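Local coordinates for B-type flagellar hook-associated protein 2 (Pseudomonas aeruginosa, PDB 5FHY), which helps build the bacterial flagellum by capping the growing filament, where it promotes flagellin polymerization at the tip and keeps subunits from leaking out, at residues V71-P77 / A98-V104; D129-V134 / L148-P152; V32-I38 / P209-V214. One frame throughout, in Å; residues are numbered along the deposited sequence.

Contact 1. Residues V71-P77 / A98-V104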
loop_
_atom_site.group_PDB
_atom_site.type_symbol
_atom_site.label_atom_id
_atom_site.label_comp_id
_atom_site.label_asym_id
_atom_site.label_seq_id
_atom_site.Cartn_x
_atom_site.Cartn_y
_atom_site.Cartn_z
ATOM N N VAL B 71 -5.644 65.145 -7.008
ATOM C CA VAL B 71 -4.376 64.449 -6.855
ATOM C C VAL B 71 -3.515 64.760 -8.081
ATOM O O VAL B 71 -3.634 64.122 -9.127
ATOM C CB VAL B 71 -4.585 62.918 -6.660
ATOM C CG1 VAL B 71 -5.651 62.381 -7.615
ATOM C CG2 VAL B 71 -3.264 62.153 -6.778
ATOM N N GLY B 72 -2.666 65.774 -7.957
ATOM C CA GLY B 72 -1.852 66.210 -9.076
ATOM C C GLY B 72 -2.673 66.865 -10.171
ATOM O O GLY B 72 -3.437 67.798 -9.926
ATOM N N ASP B 73 -2.480 66.376 -11.391
ATOM C CA ASP B 73 -3.300 66.721 -12.551
ATOM C C ASP B 73 -4.785 66.557 -12.235
ATOM O O ASP B 73 -5.556 67.516 -12.289
ATOM C CB ASP B 73 -2.865 65.835 -13.742
ATOM C CG ASP B 73 -3.831 65.857 -14.940
ATOM O OD1 ASP B 73 -5.045 66.119 -14.816
ATOM O OD2 ASP B 73 -3.350 65.570 -16.053
ATOM N N THR B 74 -5.175 65.332 -11.903
ATOM C CA THR B 74 -6.583 64.966 -11.815
ATOM C C THR B 74 -7.348 65.746 -10.754
ATOM O O THR B 74 -6.870 65.922 -9.635
ATOM C CB THR B 74 -6.738 63.470 -11.514
ATOM O OG1 THR B 74 -5.914 62.716 -12.410
ATOM C CG2 THR B 74 -8.188 63.038 -11.677
ATOM N N LYS B 75 -8.536 66.220 -11.114
ATOM C CA LYS B 75 -9.411 66.872 -10.153
ATOM C C LYS B 75 -10.633 65.989 -9.939
ATOM O O LYS B 75 -11.118 65.359 -10.877
ATOM C CB LYS B 75 -9.817 68.264 -10.641
ATOM C CG LYS B 75 -8.644 69.225 -10.763
ATOM C CD LYS B 75 -9.081 70.622 -11.161
ATOM C CE LYS B 75 -9.941 71.284 -10.102
ATOM N NZ LYS B 75 -10.299 72.686 -10.454
ATOM N N LEU B 76 -11.137 65.951 -8.713
ATOM C CA LEU B 76 -12.371 65.226 -8.428
ATOM C C LEU B 76 -13.557 66.164 -8.619
ATOM O O LEU B 76 -13.388 67.380 -8.562
ATOM C CB LEU B 76 -12.352 64.649 -7.007
ATOM C CG LEU B 76 -11.657 63.300 -6.774
ATOM C CD1 LEU B 76 -10.150 63.398 -6.988
ATOM C CD2 LEU B 76 -11.955 62.760 -5.376
ATOM N N PRO B 77 -14.754 65.607 -8.860
ATOM C CA PRO B 77 -15.986 66.403 -8.859
ATOM C C PRO B 77 -16.096 67.246 -7.595
ATOM O O PRO B 77 -15.776 66.748 -6.514
ATOM C CB PRO B 77 -17.088 65.346 -8.909
ATOM C CG PRO B 77 -16.469 64.209 -9.633
ATOM C CD PRO B 77 -15.005 64.212 -9.269
ATOM N N ALA B 98 -17.071 59.957 -5.053
ATOM C CA ALA B 98 -16.570 61.120 -5.783
ATOM C C ALA B 98 -15.160 60.848 -6.295
ATOM O O ALA B 98 -14.577 61.669 -7.003
ATOM C CB ALA B 98 -16.579 62.363 -4.905
ATOM N N GLY B 99 -14.611 59.697 -5.916
ATOM C CA GLY B 99 -13.230 59.380 -6.224
ATOM C C GLY B 99 -12.973 58.017 -6.844
ATOM O O GLY B 99 -11.827 57.576 -6.901
ATOM N N LYS B 100 -14.024 57.337 -7.293
ATOM C CA LYS B 100 -13.871 56.009 -7.889
ATOM C C LYS B 100 -13.012 56.068 -9.141
ATOM O O LYS B 100 -12.373 55.091 -9.526
ATOM C CB LYS B 100 -15.229 55.415 -8.250
ATOM C CG LYS B 100 -16.365 55.940 -7.428
ATOM C CD LYS B 100 -17.604 56.119 -8.279
ATOM C CE LYS B 100 -17.345 57.116 -9.402
ATOM N NZ LYS B 100 -16.811 58.400 -8.856
ATOM N N GLU B 101 -13.031 57.231 -9.778
ATOM C CA GLU B 101 -12.366 57.451 -11.050
ATOM C C GLU B 101 -10.846 57.496 -10.923
ATOM O O GLU B 101 -10.128 56.832 -11.670
ATOM C CB GLU B 101 -12.865 58.763 -11.657
ATOM C CG GLU B 101 -12.929 59.929 -10.658
ATOM C CD GLU B 101 -14.236 60.012 -9.885
ATOM O OE1 GLU B 101 -14.639 58.994 -9.280
ATOM O OE2 GLU B 101 -14.857 61.095 -9.878
ATOM N N ALA B 102 -10.370 58.294 -9.973
ATOM C CA ALA B 102 -8.947 58.576 -9.826
ATOM C C ALA B 102 -8.266 57.596 -8.879
ATOM O O ALA B 102 -7.040 57.547 -8.797
ATOM C CB ALA B 102 -8.745 60.001 -9.342
ATOM N N GLY B 103 -9.065 56.815 -8.162
ATOM C CA GLY B 103 -8.522 55.852 -7.225
ATOM C C GLY B 103 -8.342 56.487 -5.865
ATOM O O GLY B 103 -7.415 56.158 -5.123
ATOM N N VAL B 104 -9.243 57.400 -5.531
ATOM C CA VAL B 104 -9.232 58.015 -4.215
ATOM C C VAL B 104 -10.304 57.372 -3.359
ATOM O O VAL B 104 -11.482 57.377 -3.712
ATOM C CB VAL B 104 -9.474 59.533 -4.286
ATOM C CG1 VAL B 104 -9.580 60.124 -2.880
ATOM C CG2 VAL B 104 -8.372 60.213 -5.088
#
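L76 spans the interface with both of its methyl groups, each landing on a different part of 98-104. CD2 lies against the backbone of A98 and G99, 3.3 Å from A98 O. Because G99 carries no side chain, the same methyl also settles directly on the glycine CA, at 3.7 Å. CD1 turns to the far end of the segment and meets V104 CG2 at 4.1 Å. This reach follows from a first torsion that sets CG beside the backbone N of L76 (chi1 -84°), with the branch point close to A98 O. V71 extends the apolar patch: its CG1 lies 4.3 Å from both V104 CG2 and A102 CB. T74 closes it nearer the surface, with CG2 3.9 Å from A102 CB. Within 98-104 the backbone folds back on itself, as the amides of G103 and V104 both donate to G99 O, and this turn brings A102 and V104 round to the apolar side chains.

The other end is polar and open to solvent. There P77, which has no N-H to give, turns its CD toward two oxygens, E101 OE2 at 3.2 Å and A98 O at 3.4 Å. E101 meets the ring from the opposite direction, its chain bent at chi2 (-87°). Both residues are exposed, and no hydrogen bond joins the two segments.

In the fold, V71 and T74 flank the tight turn between strands 65-71 and 74-81, whose pairing continues through backbone bonding of L76 with I69. Segment 98-104 leads from helix 88-98 into strand 104-111. The contact therefore packs the edge strand of a three-stranded sheet against the link entering an outer strand of a second sheet, within the flagellin hook IN motif.

Contact 2. Residues D129-V134 / L148-P152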
loop_
_atom_site.group_PDB
_atom_site.type_symbol
_atom_site.label_atom_id
_atom_site.label_comp_id
_atom_site.label_asym_id
_atom_site.label_seq_id
_atom_site.Cartn_x
_atom_site.Cartn_y
_atom_site.Cartn_z
ATOM N N ASP B 129 0.242 63.830 -5.033
ATOM C CA ASP B 129 -0.229 63.963 -3.658
ATOM C C ASP B 129 -1.710 64.320 -3.638
ATOM O O ASP B 129 -2.200 64.991 -4.544
ATOM C CB ASP B 129 0.577 65.034 -2.911
ATOM C CG ASP B 129 2.021 64.617 -2.652
ATOM O OD1 ASP B 129 2.262 63.445 -2.295
ATOM O OD2 ASP B 129 2.918 65.472 -2.809
ATOM N N ILE B 130 -2.417 63.878 -2.601
ATOM C CA ILE B 130 -3.827 64.214 -2.447
ATOM C C ILE B 130 -3.963 65.607 -1.833
ATOM O O ILE B 130 -3.345 65.899 -0.811
ATOM C CB ILE B 130 -4.576 63.185 -1.569
ATOM C CG1 ILE B 130 -4.387 61.769 -2.112
ATOM C CG2 ILE B 130 -6.064 63.515 -1.502
ATOM C CD1 ILE B 130 -4.984 60.694 -1.223
ATOM N N LYS B 131 -4.769 66.461 -2.458
ATOM C CA LYS B 131 -4.982 67.817 -1.957
ATOM C C LYS B 131 -6.462 68.076 -1.698
ATOM O O LYS B 131 -7.323 67.643 -2.465
ATOM C CB LYS B 131 -4.431 68.854 -2.944
ATOM C CG LYS B 131 -4.573 70.295 -2.472
ATOM C CD LYS B 131 -3.874 71.279 -3.395
ATOM C CE LYS B 131 -3.778 72.655 -2.743
ATOM N NZ LYS B 131 -3.079 73.668 -3.587
ATOM N N VAL B 132 -6.746 68.785 -0.608
ATOM C CA VAL B 132 -8.110 69.121 -0.227
ATOM C C VAL B 132 -8.268 70.628 -0.042
ATOM O O VAL B 132 -7.644 71.221 0.841
ATOM C CB VAL B 132 -8.531 68.410 1.072
ATOM C CG1 VAL B 132 -9.984 68.744 1.401
ATOM C CG2 VAL B 132 -8.340 66.901 0.945
ATOM N N GLU B 133 -9.087 71.241 -0.893
ATOM C CA GLU B 133 -9.405 72.664 -0.791
ATOM C C GLU B 133 -10.823 72.863 -0.246
ATOM O O GLU B 133 -11.751 72.169 -0.660
ATOM C CB GLU B 133 -9.263 73.338 -2.158
ATOM C CG GLU B 133 -7.826 73.652 -2.558
ATOM C CD GLU B 133 -7.671 73.938 -4.046
ATOM O OE1 GLU B 133 -8.349 73.273 -4.859
ATOM O OE2 GLU B 133 -6.862 74.822 -4.403
ATOM N N VAL B 134 -10.993 73.809 0.676
ATOM C CA VAL B 134 -12.276 73.979 1.357
ATOM C C VAL B 134 -12.798 75.415 1.308
ATOM O O VAL B 134 -12.119 76.346 1.738
ATOM C CB VAL B 134 -12.187 73.569 2.839
ATOM C CG1 VAL B 134 -13.519 73.845 3.538
ATOM C CG2 VAL B 134 -11.794 72.104 2.978
ATOM N N LEU B 148 -10.872 70.704 7.354
ATOM C CA LEU B 148 -10.661 69.521 6.526
ATOM C C LEU B 148 -9.729 69.833 5.361
ATOM O O LEU B 148 -9.509 68.992 4.491
ATOM C CB LEU B 148 -11.990 68.978 5.999
ATOM C CG LEU B 148 -12.974 68.376 7.003
ATOM C CD1 LEU B 148 -14.108 67.683 6.267
ATOM C CD2 LEU B 148 -12.273 67.410 7.950
ATOM N N ALA B 149 -9.171 71.039 5.355
ATOM C CA ALA B 149 -8.278 71.444 4.279
ATOM C C ALA B 149 -6.930 70.755 4.448
ATOM O O ALA B 149 -6.504 70.465 5.565
ATOM C CB ALA B 149 -8.116 72.965 4.248
ATOM N N PHE B 150 -6.267 70.485 3.330
ATOM C CA PHE B 150 -4.980 69.806 3.348
ATOM C C PHE B 150 -4.130 70.287 2.178
ATOM O O PHE B 150 -4.484 70.100 1.013
ATOM C CB PHE B 150 -5.172 68.284 3.289
ATOM C CG PHE B 150 -3.922 67.488 3.595
ATOM C CD1 PHE B 150 -3.657 67.049 4.885
ATOM C CD2 PHE B 150 -3.028 67.154 2.589
ATOM C CE1 PHE B 150 -2.517 66.309 5.165
ATOM C CE2 PHE B 150 -1.889 66.418 2.868
ATOM C CZ PHE B 150 -1.638 65.992 4.155
ATOM N N ASP B 151 -3.001 70.906 2.495
ATOM C CA ASP B 151 -2.084 71.364 1.465
ATOM C C ASP B 151 -0.770 70.597 1.604
ATOM O O ASP B 151 -0.005 70.831 2.539
ATOM C CB ASP B 151 -1.859 72.878 1.573
ATOM C CG ASP B 151 -0.935 73.412 0.496
ATOM O OD1 ASP B 151 -0.798 72.752 -0.556
ATOM O OD2 ASP B 151 -0.348 74.495 0.704
ATOM N N PRO B 152 -0.515 69.667 0.669
ATOM C CA PRO B 152 0.667 68.791 0.629
ATOM C C PRO B 152 1.993 69.553 0.642
ATOM O O PRO B 152 3.024 68.990 1.007
ATOM C CB PRO B 152 0.493 68.040 -0.693
ATOM C CG PRO B 152 -0.966 68.032 -0.921
ATOM C CD PRO B 152 -1.462 69.352 -0.413
#
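A single antiparallel bridge, V132 with F150, fastens an otherwise irregular segment to strand 130-136, an outermost strand of a three-stranded sheet. The pair is of the hydrogen-bonded kind: V132 N donates to F150 O at 3.1 Å and F150 N to V132 O at 2.9 Å, both nearly straight and each directed at a carbonyl lone pair. On its other side the strand is bonded to strand 65-71, through K131 with S70 and E133 with N68.

Side chains pack around this two-bond link. V132 has CG1 anti to its own amide nitrogen (chi1 -178°), which presses that methyl close to L148 O, at 3.1 Å, while its CB meets F150 CB with the two side chains roughly perpendicular. V134 CG2 rests on the backbone of A149 and touches A149 CB at 4.0 Å. The F150 ring approaches I130 O obliquely, its CD2 3.6 Å away, and P152 brings CG to the same oxygen. Beyond it, P152 CB slides past D129 CB at 3.7 Å. F150 also touches L51 and A155, and its side chain lies about 8 Å from a bound sodium ion.

K131 runs out fully extended alongside D151, both pointing the same way, with CG passing over F150 O. The salt bridge at their ends is long, 3.9 Å from K131 NZ to D151 OD1, and OD1 has a weak bond from A153 N as well.

The chemistry thus divides the work: two well-directed backbone bonds set the register, V132 and V134 pack toward the L148-A149 end of the bridge and P152 toward the D129-K131 end, and the stretched ion pair probably adds only a modest electrostatic pull.

Contact 3. Residues V32-I38 / P209-V214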
loop_
_atom_site.group_PDB
_atom_site.type_symbol
_atom_site.label_atom_id
_atom_site.label_comp_id
_atom_site.label_asym_id
_atom_site.label_seq_id
_atom_site.Cartn_x
_atom_site.Cartn_y
_atom_site.Cartn_z
ATOM N N VAL B 32 16.728 40.733 -26.780
ATOM C CA VAL B 32 17.987 40.088 -27.113
ATOM C C VAL B 32 18.584 39.476 -25.864
ATOM O O VAL B 32 18.158 39.783 -24.753
ATOM C CB VAL B 32 18.996 41.073 -27.739
ATOM C CG1 VAL B 32 18.412 41.734 -28.984
ATOM C CG2 VAL B 32 19.440 42.109 -26.714
ATOM N N ALA B 33 19.559 38.594 -26.043
ATOM C CA ALA B 33 20.197 37.965 -24.900
ATOM C C ALA B 33 21.071 38.985 -24.186
ATOM O O ALA B 33 21.472 39.987 -24.773
ATOM C CB ALA B 33 21.013 36.756 -25.334
ATOM N N GLY B 34 21.343 38.739 -22.911
ATOM C CA GLY B 34 22.167 39.639 -22.129
ATOM C C GLY B 34 22.030 39.414 -20.637
ATOM O O GLY B 34 21.132 38.709 -20.178
ATOM N N THR B 35 22.936 40.016 -19.878
ATOM C CA THR B 35 22.929 39.907 -18.428
ATOM C C THR B 35 22.990 41.296 -17.810
ATOM O O THR B 35 23.645 42.187 -18.343
ATOM C CB THR B 35 24.103 39.050 -17.929
ATOM O OG1 THR B 35 24.249 39.216 -16.514
ATOM C CG2 THR B 35 25.395 39.460 -18.620
ATOM N N TYR B 36 22.297 41.492 -16.696
ATOM C CA TYR B 36 22.197 42.823 -16.113
ATOM C C TYR B 36 22.298 42.777 -14.598
ATOM O O TYR B 36 21.676 41.940 -13.945
ATOM C CB TYR B 36 20.882 43.493 -16.519
ATOM C CG TYR B 36 20.653 43.554 -18.014
ATOM C CD1 TYR B 36 21.163 44.604 -18.770
ATOM C CD2 TYR B 36 19.923 42.564 -18.670
ATOM C CE1 TYR B 36 20.958 44.671 -20.134
ATOM C CE2 TYR B 36 19.713 42.621 -20.038
ATOM C CZ TYR B 36 20.233 43.677 -20.765
ATOM O OH TYR B 36 20.031 43.747 -22.126
ATOM N N GLN B 37 23.089 43.685 -14.042
ATOM C CA GLN B 37 23.176 43.820 -12.601
ATOM C C GLN B 37 22.214 44.908 -12.151
ATOM O O GLN B 37 22.305 46.057 -12.589
ATOM C CB GLN B 37 24.605 44.137 -12.171
ATOM C CG GLN B 37 25.589 43.019 -12.475
ATOM C CD GLN B 37 25.295 41.758 -11.688
ATOM O OE1 GLN B 37 24.692 40.817 -12.206
ATOM N NE2 GLN B 37 25.727 41.730 -10.433
ATOM N N ILE B 38 21.303 44.545 -11.259
ATOM C CA ILE B 38 20.209 45.431 -10.906
ATOM C C ILE B 38 20.162 45.710 -9.413
ATOM O O ILE B 38 20.261 44.798 -8.596
ATOM C CB ILE B 38 18.856 44.838 -11.353
ATOM C CG1 ILE B 38 18.865 44.571 -12.859
ATOM C CG2 ILE B 38 17.707 45.766 -10.984
ATOM C CD1 ILE B 38 17.496 44.325 -13.446
ATOM N N PRO B 209 23.584 43.273 -5.459
ATOM C CA PRO B 209 22.708 43.472 -6.616
ATOM C C PRO B 209 22.199 42.150 -7.188
ATOM O O PRO B 209 22.836 41.110 -7.019
ATOM C CB PRO B 209 23.619 44.178 -7.617
ATOM C CG PRO B 209 24.966 43.622 -7.313
ATOM C CD PRO B 209 25.006 43.427 -5.818
ATOM N N ILE B 210 21.051 42.199 -7.852
ATOM C CA ILE B 210 20.479 41.022 -8.492
ATOM C C ILE B 210 21.044 40.838 -9.899
ATOM O O ILE B 210 21.201 41.808 -10.639
ATOM C CB ILE B 210 18.936 41.123 -8.559
ATOM C CG1 ILE B 210 18.346 41.220 -7.153
ATOM C CG2 ILE B 210 18.343 39.929 -9.274
ATOM C CD1 ILE B 210 18.634 40.016 -6.296
ATOM N N THR B 211 21.355 39.599 -10.269
ATOM C CA THR B 211 21.713 39.301 -11.651
ATOM C C THR B 211 20.463 38.909 -12.431
ATOM O O THR B 211 19.754 37.978 -12.050
ATOM C CB THR B 211 22.750 38.161 -11.746
ATOM O OG1 THR B 211 23.937 38.532 -11.035
ATOM C CG2 THR B 211 23.108 37.883 -13.200
ATOM N N LEU B 212 20.201 39.615 -13.527
ATOM C CA LEU B 212 19.041 39.312 -14.359
ATOM C C LEU B 212 19.467 38.797 -15.729
ATOM O O LEU B 212 20.154 39.490 -16.478
ATOM C CB LEU B 212 18.153 40.542 -14.527
ATOM C CG LEU B 212 16.937 40.320 -15.427
ATOM C CD1 LEU B 212 15.837 39.644 -14.619
ATOM C CD2 LEU B 212 16.449 41.622 -16.046
ATOM N N THR B 213 19.040 37.584 -16.058
ATOM C CA THR B 213 19.470 36.925 -17.285
ATOM C C THR B 213 18.325 36.758 -18.279
ATOM O O THR B 213 17.329 36.101 -17.983
ATOM C CB THR B 213 20.076 35.541 -16.999
ATOM O OG1 THR B 213 20.904 35.613 -15.831
ATOM C CG2 THR B 213 20.920 35.079 -18.180
ATOM N N VAL B 214 18.475 37.350 -19.461
ATOM C CA VAL B 214 17.472 37.213 -20.511
ATOM C C VAL B 214 17.939 36.165 -21.518
ATOM O O VAL B 214 18.909 36.373 -22.249
ATOM C CB VAL B 214 17.205 38.550 -21.232
ATOM C CG1 VAL B 214 16.272 38.338 -22.418
ATOM C CG2 VAL B 214 16.623 39.571 -20.263
#
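Q37 and T211 face each other across a non-hydrogen-bonded pair, and their side chains supply the bond that the backbone does not. The glutamine chain folds back at chi2 (-65°), bringing OE1 within 2.7 Å of T211 OG1; the hydroxyl donates, in the plane of the amide carbonyl and on a lone pair. T211 holds OG1 beside its backbone N (chi1 -59°), which puts CG2 anti to that nitrogen, 3.7 Å from T35 OG1 on the diagonal. The amide NE2 of Q37 lies next to P209 CG.

The reverse face is apolar. I38 places CD1 3.9 Å from L212 CD2, again a diagonal meeting. The Y36 ring lies along the strand with its hydroxyl end over G34, which has no side chain, and V214 CG2 comes to the ring edge, 4.3 Å from Y36 CE2. V214 CG1 closes on V32 O at 3.3 Å. The backbone ladder pairs G34, Y36 and I38 with V214, L212 and I210; its one weak bond is G34 N to V214 O, while V214 N to G34 O is nearly straight.

Y36 also makes a cation-pi contact with K48 of a third subunit, while L212-V214 pair with a strand of a second subunit. This is an antiparallel beta ladder whose sheet continues by strand pairing across a subunit interface.

Contacts 1 and 2, centres 13 Å apart, touch where V71 CG2 packs on D129 O. Both reach the three-stranded sheet ordered 74-81, 65-71, 130-136, contact 1 at one outer strand and contact 2 at the other. They follow in series, both nested inside the long loop that contact 3 closes. Contact 3 lies apart, its centre 38 Å from contact 1 and 43 Å from contact 2, in a separate four-stranded sheet. This fragment of the cap protein, which includes part of the C-terminal family region, leaves the sheet of strand 34-42, builds the remote part with the hook IN motif and returns to add 173-177, 180-184 and finally 210-215, where neighbouring subunits dock.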